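Local atomic coordinates of hemoglobin subunit beta (Mustelus griseus, PDB entry 1GCV), a protein that carries oxygen from the gills to the peripheral tissues as the heme-bearing beta subunit of a heterotetrameric hemoglobin. Residues B[1-5]-B[122-126]; B[71-75]-B[126-131]. All coordinates share one frame; numbering follows the deposited sequence.

Interaction 1. Residues B[1-5]-B[122-126]; sequences VHWTQ and KFFEV
The indole of Trp3 lies against Lys122 and Val126, side chains one turn apart on helix 114-132, and with them pins the chain's N-terminal segment to the outside of the globin fold. Lys122 runs back past the ring in the opposite direction, its CD 3.6 Å from CZ3 of Trp3. With CG anti to the backbone N (chi1 -177°) and the next two torsions also extended, the chain reaches along the indole, and a bend at chi4 places the ammonium group by residue 2. There Lys122 NZ donates a short 2.6 Å hydrogen bond to the backbone O of His2, meeting it at a C=O...N angle of 153° and tilted from the carbonyl plane. The same nitrogen makes an off-centre cation-pi contact, 4.6 Å from the centroid of the six-membered ring of Trp3. The far rim of that ring meets the helix edge-on, Trp3 CH2 lying 3.5 Å from Phe123 CA. Val126 presents one methyl, CG2, to two neighbours, 3.8 Å from Trp3 CZ2 and 3.7 Å from CG2 of Val1. Lysine suits this place because its methylenes can line an aromatic ring while its ammonium group goes on to meet polar partners. Glu7, which also accepts a bond from the Thr4 backbone N, forms a salt bridge with Lys122, so one ammonium group joins a carbonyl, a pi cloud and a carboxylate, probably restraining an otherwise irregular chain end.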
loop_
_atom_site.group_PDB
_atom_site.type_symbol
_atom_site.label_atom_id
_atom_site.label_comp_id
_atom_site.label_asym_id
_atom_site.label_seq_id
_atom_site.Cartn_x
_atom_site.Cartn_y
_atom_site.Cartn_z
ATOM N N VAL B 1 -9.968 -6.690 -17.821
ATOM C CA VAL B 1 -9.777 -8.041 -17.231
ATOM C C VAL B 1 -10.384 -9.117 -18.137
ATOM O O VAL B 1 -11.453 -8.923 -18.721
ATOM C CB VAL B 1 -10.426 -8.117 -15.824
ATOM C CG1 VAL B 1 -11.940 -7.992 -15.935
ATOM C CG2 VAL B 1 -10.041 -9.412 -15.138
ATOM N N HIS B 2 -9.682 -10.238 -18.264
ATOM C CA HIS B 2 -10.144 -11.356 -19.077
ATOM C C HIS B 2 -10.225 -12.590 -18.205
ATOM O O HIS B 2 -9.302 -12.882 -17.450
ATOM C CB HIS B 2 -9.182 -11.617 -20.235
ATOM C CG HIS B 2 -9.294 -10.614 -21.335
ATOM N ND1 HIS B 2 -8.291 -9.716 -21.628
ATOM C CD2 HIS B 2 -10.310 -10.335 -22.185
ATOM C CE1 HIS B 2 -8.685 -8.925 -22.611
ATOM N NE2 HIS B 2 -9.907 -9.281 -22.966
ATOM N N TRP B 3 -11.330 -13.315 -18.307
ATOM C CA TRP B 3 -11.508 -14.521 -17.515
ATOM C C TRP B 3 -11.337 -15.777 -18.354
ATOM O O TRP B 3 -11.737 -15.813 -19.524
ATOM C CB TRP B 3 -12.904 -14.552 -16.888
ATOM C CG TRP B 3 -13.192 -13.401 -15.997
ATOM C CD1 TRP B 3 -13.959 -12.315 -16.291
ATOM C CD2 TRP B 3 -12.728 -13.217 -14.656
ATOM N NE1 TRP B 3 -14.005 -11.460 -15.215
ATOM C CE2 TRP B 3 -13.257 -11.990 -14.197
ATOM C CE3 TRP B 3 -11.917 -13.968 -13.798
ATOM C CZ2 TRP B 3 -13.002 -11.495 -12.914
ATOM C CZ3 TRP B 3 -11.663 -13.475 -12.521
ATOM C CH2 TRP B 3 -12.203 -12.250 -12.093
ATOM N N THR B 4 -10.735 -16.797 -17.754
ATOM C CA THR B 4 -10.568 -18.083 -18.417
ATOM C C THR B 4 -11.806 -18.853 -17.975
ATOM O O THR B 4 -12.452 -18.465 -17.006
ATOM C CB THR B 4 -9.295 -18.831 -17.930
ATOM O OG1 THR B 4 -9.445 -19.198 -16.553
ATOM C CG2 THR B 4 -8.061 -17.949 -18.078
ATOM N N GLN B 5 -12.158 -19.922 -18.677
ATOM C CA GLN B 5 -13.334 -20.697 -18.295
ATOM C C GLN B 5 -13.151 -21.309 -16.901
ATOM O O GLN B 5 -14.114 -21.417 -16.143
ATOM C CB GLN B 5 -13.607 -21.793 -19.327
ATOM C CG GLN B 5 -15.012 -22.378 -19.274
ATOM C CD GLN B 5 -16.108 -21.321 -19.242
ATOM O OE1 GLN B 5 -16.995 -21.365 -18.390
ATOM N NE2 GLN B 5 -16.055 -20.372 -20.172
ATOM N N LYS B 122 -8.001 -12.313 -7.756
ATOM C CA LYS B 122 -8.266 -11.647 -9.021
ATOM C C LYS B 122 -9.703 -11.168 -9.068
ATOM O O LYS B 122 -9.980 -10.041 -9.470
ATOM C CB LYS B 122 -8.005 -12.615 -10.173
ATOM C CG LYS B 122 -8.180 -12.006 -11.539
ATOM C CD LYS B 122 -8.120 -13.081 -12.606
ATOM C CE LYS B 122 -7.651 -12.512 -13.927
ATOM N NZ LYS B 122 -8.244 -13.247 -15.072
ATOM N N PHE B 123 -10.624 -12.029 -8.649
ATOM C CA PHE B 123 -12.029 -11.666 -8.648
ATOM C C PHE B 123 -12.309 -10.493 -7.717
ATOM O O PHE B 123 -13.015 -9.560 -8.096
ATOM C CB PHE B 123 -12.898 -12.855 -8.239
ATOM C CG PHE B 123 -14.374 -12.558 -8.256
ATOM C CD1 PHE B 123 -15.015 -12.224 -9.448
ATOM C CD2 PHE B 123 -15.120 -12.596 -7.082
ATOM C CE1 PHE B 123 -16.377 -11.930 -9.470
ATOM C CE2 PHE B 123 -16.485 -12.305 -7.095
ATOM C CZ PHE B 123 -17.113 -11.971 -8.293
ATOM N N PHE B 124 -11.763 -10.529 -6.503
ATOM C CA PHE B 124 -12.003 -9.448 -5.551
ATOM C C PHE B 124 -11.336 -8.150 -5.954
ATOM O O PHE B 124 -11.776 -7.067 -5.574
ATOM C CB PHE B 124 -11.573 -9.878 -4.153
ATOM C CG PHE B 124 -12.538 -10.819 -3.523
ATOM C CD1 PHE B 124 -12.105 -11.988 -2.924
ATOM C CD2 PHE B 124 -13.904 -10.567 -3.599
ATOM C CE1 PHE B 124 -13.018 -12.902 -2.410
ATOM C CE2 PHE B 124 -14.820 -11.472 -3.089
ATOM C CZ PHE B 124 -14.374 -12.645 -2.493
ATOM N N GLU B 125 -10.275 -8.265 -6.735
ATOM C CA GLU B 125 -9.567 -7.096 -7.226
ATOM C C GLU B 125 -10.484 -6.391 -8.237
ATOM O O GLU B 125 -10.565 -5.164 -8.258
ATOM C CB GLU B 125 -8.277 -7.539 -7.901
ATOM C CG GLU B 125 -7.104 -6.627 -7.698
ATOM C CD GLU B 125 -6.053 -6.844 -8.769
ATOM O OE1 GLU B 125 -5.547 -7.985 -8.875
ATOM O OE2 GLU B 125 -5.743 -5.882 -9.510
ATOM N N VAL B 126 -11.179 -7.178 -9.062
ATOM C CA VAL B 126 -12.097 -6.635 -10.069
ATOM C C VAL B 126 -13.305 -5.985 -9.392
ATOM O O VAL B 126 -13.802 -4.951 -9.845
ATOM C CB VAL B 126 -12.601 -7.749 -11.044
ATOM C CG1 VAL B 126 -13.823 -7.267 -11.825
ATOM C CG2 VAL B 126 -11.490 -8.145 -11.995
#

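Interaction 2. Residues B[71-75]-B[126-131]; sequences VKTLF and VVIDAI
This is a largely buried apolar contact with a salt bridge at its margin, where the short helix 71-74 and the residue that ends it pack on helix 114-132, close to the proximal side of the heme. Ala130 lies at its centre: the CA atoms of Lys72 and Ala130 are only 4.4 Å apart, an approach that suits a residue with a single methyl. That methyl, CB, meets CG1 of Val71 at 3.5 Å, tighter than usual for two carbons; this branch is anti to the backbone N (chi1 176°), which carries it towards Ala130. Phe75 packs against the same methyl, its CD1 4.1 Å from Ala130 CB, while CG1 of Val127 comes up to the ring's edge at CE1, also 4.1 Å away. Phe75 also touches Ala60 and Ala64 of helix 50-66. Ile131, beside Phe75, contacts both the heme and His82, the proximal ligand of its iron. At the exposed margin Lys72 bends at chi3 and chi4 to bring NZ within 2.8 Å of Asp129 OD1, which receives it on its syn lone pair. Replacing Asp129 with an asparagine would probably leave the Lys72 ammonium without its charged mate and weaken this outer tie. A water donates to both carbonyls, 2.9 Å from Lys72 O and 2.6 Å from Ala130 O, bridging two backbones. The small methyl of Ala130 thus allows close backbone approach, with the branched and aromatic side chains of Val71, Val127 and Phe75 packed around it, while the charged pair lies at the more exposed margin.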
loop_
_atom_site.group_PDB
_atom_site.type_symbol
_atom_site.label_atom_id
_atom_site.label_comp_id
_atom_site.label_asym_id
_atom_site.label_seq_id
_atom_site.Cartn_x
_atom_site.Cartn_y
_atom_site.Cartn_z
ATOM N N VAL B 71 -18.690 -5.869 -14.597
ATOM C CA VAL B 71 -18.903 -5.566 -13.183
ATOM C C VAL B 71 -18.862 -4.056 -12.930
ATOM O O VAL B 71 -19.557 -3.554 -12.050
ATOM C CB VAL B 71 -17.865 -6.290 -12.273
ATOM C CG1 VAL B 71 -18.054 -5.860 -10.823
ATOM C CG2 VAL B 71 -18.043 -7.803 -12.376
ATOM N N LYS B 72 -18.064 -3.335 -13.713
ATOM C CA LYS B 72 -17.957 -1.886 -13.576
ATOM C C LYS B 72 -19.285 -1.182 -13.857
ATOM O O LYS B 72 -19.667 -0.277 -13.118
ATOM C CB LYS B 72 -16.894 -1.332 -14.524
ATOM C CG LYS B 72 -15.520 -1.187 -13.907
ATOM C CD LYS B 72 -14.497 -0.821 -14.968
ATOM C CE LYS B 72 -13.224 -1.628 -14.803
ATOM N NZ LYS B 72 -12.043 -0.743 -14.624
ATOM N N THR B 73 -19.982 -1.588 -14.923
ATOM C CA THR B 73 -21.269 -0.978 -15.286
ATOM C C THR B 73 -22.373 -1.395 -14.314
ATOM O O THR B 73 -23.250 -0.604 -13.968
ATOM C CB THR B 73 -21.728 -1.364 -16.732
ATOM O OG1 THR B 73 -20.693 -2.090 -17.405
ATOM C CG2 THR B 73 -22.054 -0.120 -17.535
ATOM N N LEU B 74 -22.311 -2.645 -13.874
ATOM C CA LEU B 74 -23.286 -3.199 -12.945
ATOM C C LEU B 74 -23.221 -2.557 -11.555
ATOM O O LEU B 74 -24.250 -2.379 -10.908
ATOM C CB LEU B 74 -23.063 -4.711 -12.833
ATOM C CG LEU B 74 -23.883 -5.511 -11.819
ATOM C CD1 LEU B 74 -25.184 -5.985 -12.465
ATOM C CD2 LEU B 74 -23.061 -6.691 -11.320
ATOM N N PHE B 75 -22.016 -2.208 -11.104
ATOM C CA PHE B 75 -21.817 -1.611 -9.780
ATOM C C PHE B 75 -21.734 -0.080 -9.790
ATOM O O PHE B 75 -21.399 0.529 -8.774
ATOM C CB PHE B 75 -20.532 -2.167 -9.135
ATOM C CG PHE B 75 -20.706 -3.495 -8.432
ATOM C CD1 PHE B 75 -19.644 -4.063 -7.739
ATOM C CD2 PHE B 75 -21.917 -4.180 -8.466
ATOM C CE1 PHE B 75 -19.779 -5.291 -7.094
ATOM C CE2 PHE B 75 -22.062 -5.410 -7.823
ATOM C CZ PHE B 75 -20.988 -5.964 -7.135
ATOM N N VAL B 126 -11.179 -7.178 -9.062
ATOM C CA VAL B 126 -12.097 -6.635 -10.069
ATOM C C VAL B 126 -13.305 -5.985 -9.392
ATOM O O VAL B 126 -13.802 -4.951 -9.845
ATOM C CB VAL B 126 -12.601 -7.749 -11.044
ATOM C CG1 VAL B 126 -13.823 -7.267 -11.825
ATOM C CG2 VAL B 126 -11.490 -8.145 -11.995
ATOM N N VAL B 127 -13.771 -6.598 -8.308
ATOM C CA VAL B 127 -14.914 -6.087 -7.560
ATOM C C VAL B 127 -14.577 -4.790 -6.791
ATOM O O VAL B 127 -15.399 -3.874 -6.734
ATOM C CB VAL B 127 -15.455 -7.179 -6.599
ATOM C CG1 VAL B 127 -16.267 -6.559 -5.484
ATOM C CG2 VAL B 127 -16.315 -8.167 -7.383
ATOM N N ILE B 128 -13.372 -4.712 -6.220
ATOM C CA ILE B 128 -12.923 -3.521 -5.482
ATOM C C ILE B 128 -12.821 -2.336 -6.447
ATOM O O ILE B 128 -13.212 -1.218 -6.127
ATOM C CB ILE B 128 -11.516 -3.728 -4.849
ATOM C CG1 ILE B 128 -11.538 -4.874 -3.833
ATOM C CG2 ILE B 128 -11.049 -2.441 -4.198
ATOM C CD1 ILE B 128 -12.441 -4.649 -2.652
ATOM N N ASP B 129 -12.280 -2.601 -7.631
ATOM C CA ASP B 129 -12.107 -1.592 -8.667
ATOM C C ASP B 129 -13.452 -1.062 -9.161
ATOM O O ASP B 129 -13.624 0.138 -9.330
ATOM C CB ASP B 129 -11.301 -2.194 -9.827
ATOM C CG ASP B 129 -11.411 -1.385 -11.108
ATOM O OD1 ASP B 129 -12.069 -1.858 -12.063
ATOM O OD2 ASP B 129 -10.832 -0.279 -11.162
ATOM N N ALA B 130 -14.408 -1.956 -9.380
ATOM C CA ALA B 130 -15.728 -1.559 -9.853
ATOM C C ALA B 130 -16.457 -0.709 -8.817
ATOM O O ALA B 130 -17.066 0.301 -9.150
ATOM C CB ALA B 130 -16.558 -2.799 -10.191
ATOM N N ILE B 131 -16.381 -1.111 -7.553
ATOM C CA ILE B 131 -17.066 -0.388 -6.486
ATOM C C ILE B 131 -16.342 0.883 -6.012
ATOM O O ILE B 131 -16.924 1.693 -5.292
ATOM C CB ILE B 131 -17.345 -1.334 -5.280
ATOM C CG1 ILE B 131 -18.569 -0.844 -4.499
ATOM C CG2 ILE B 131 -16.117 -1.433 -4.384
ATOM C CD1 ILE B 131 -19.089 -1.848 -3.494
HETATM O O HOH W 1 -18.172 1.410 -11.232
#

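Overall arrangement
Both interactions use helix 114-132, the last long helix of this all-helical globin chain, and their centres lie 11 Å apart. Val126 belongs to both: residues 122-126 receive the N-terminal segment in interaction 1, and residues 126-131 receive the short helix 71-74 and Phe75 in interaction 2. Along the sequence the order is 1-5, 71-75, then the shared helix, so an element late in the sequence contacts both its beginning and its middle. Interaction 1 is a surface contact away from the annotated sites, whereas interaction 2 is buried and reaches the heme pocket through Ile131. The one helix therefore connects the N-terminal end of the subunit to the surroundings of the proximal histidine.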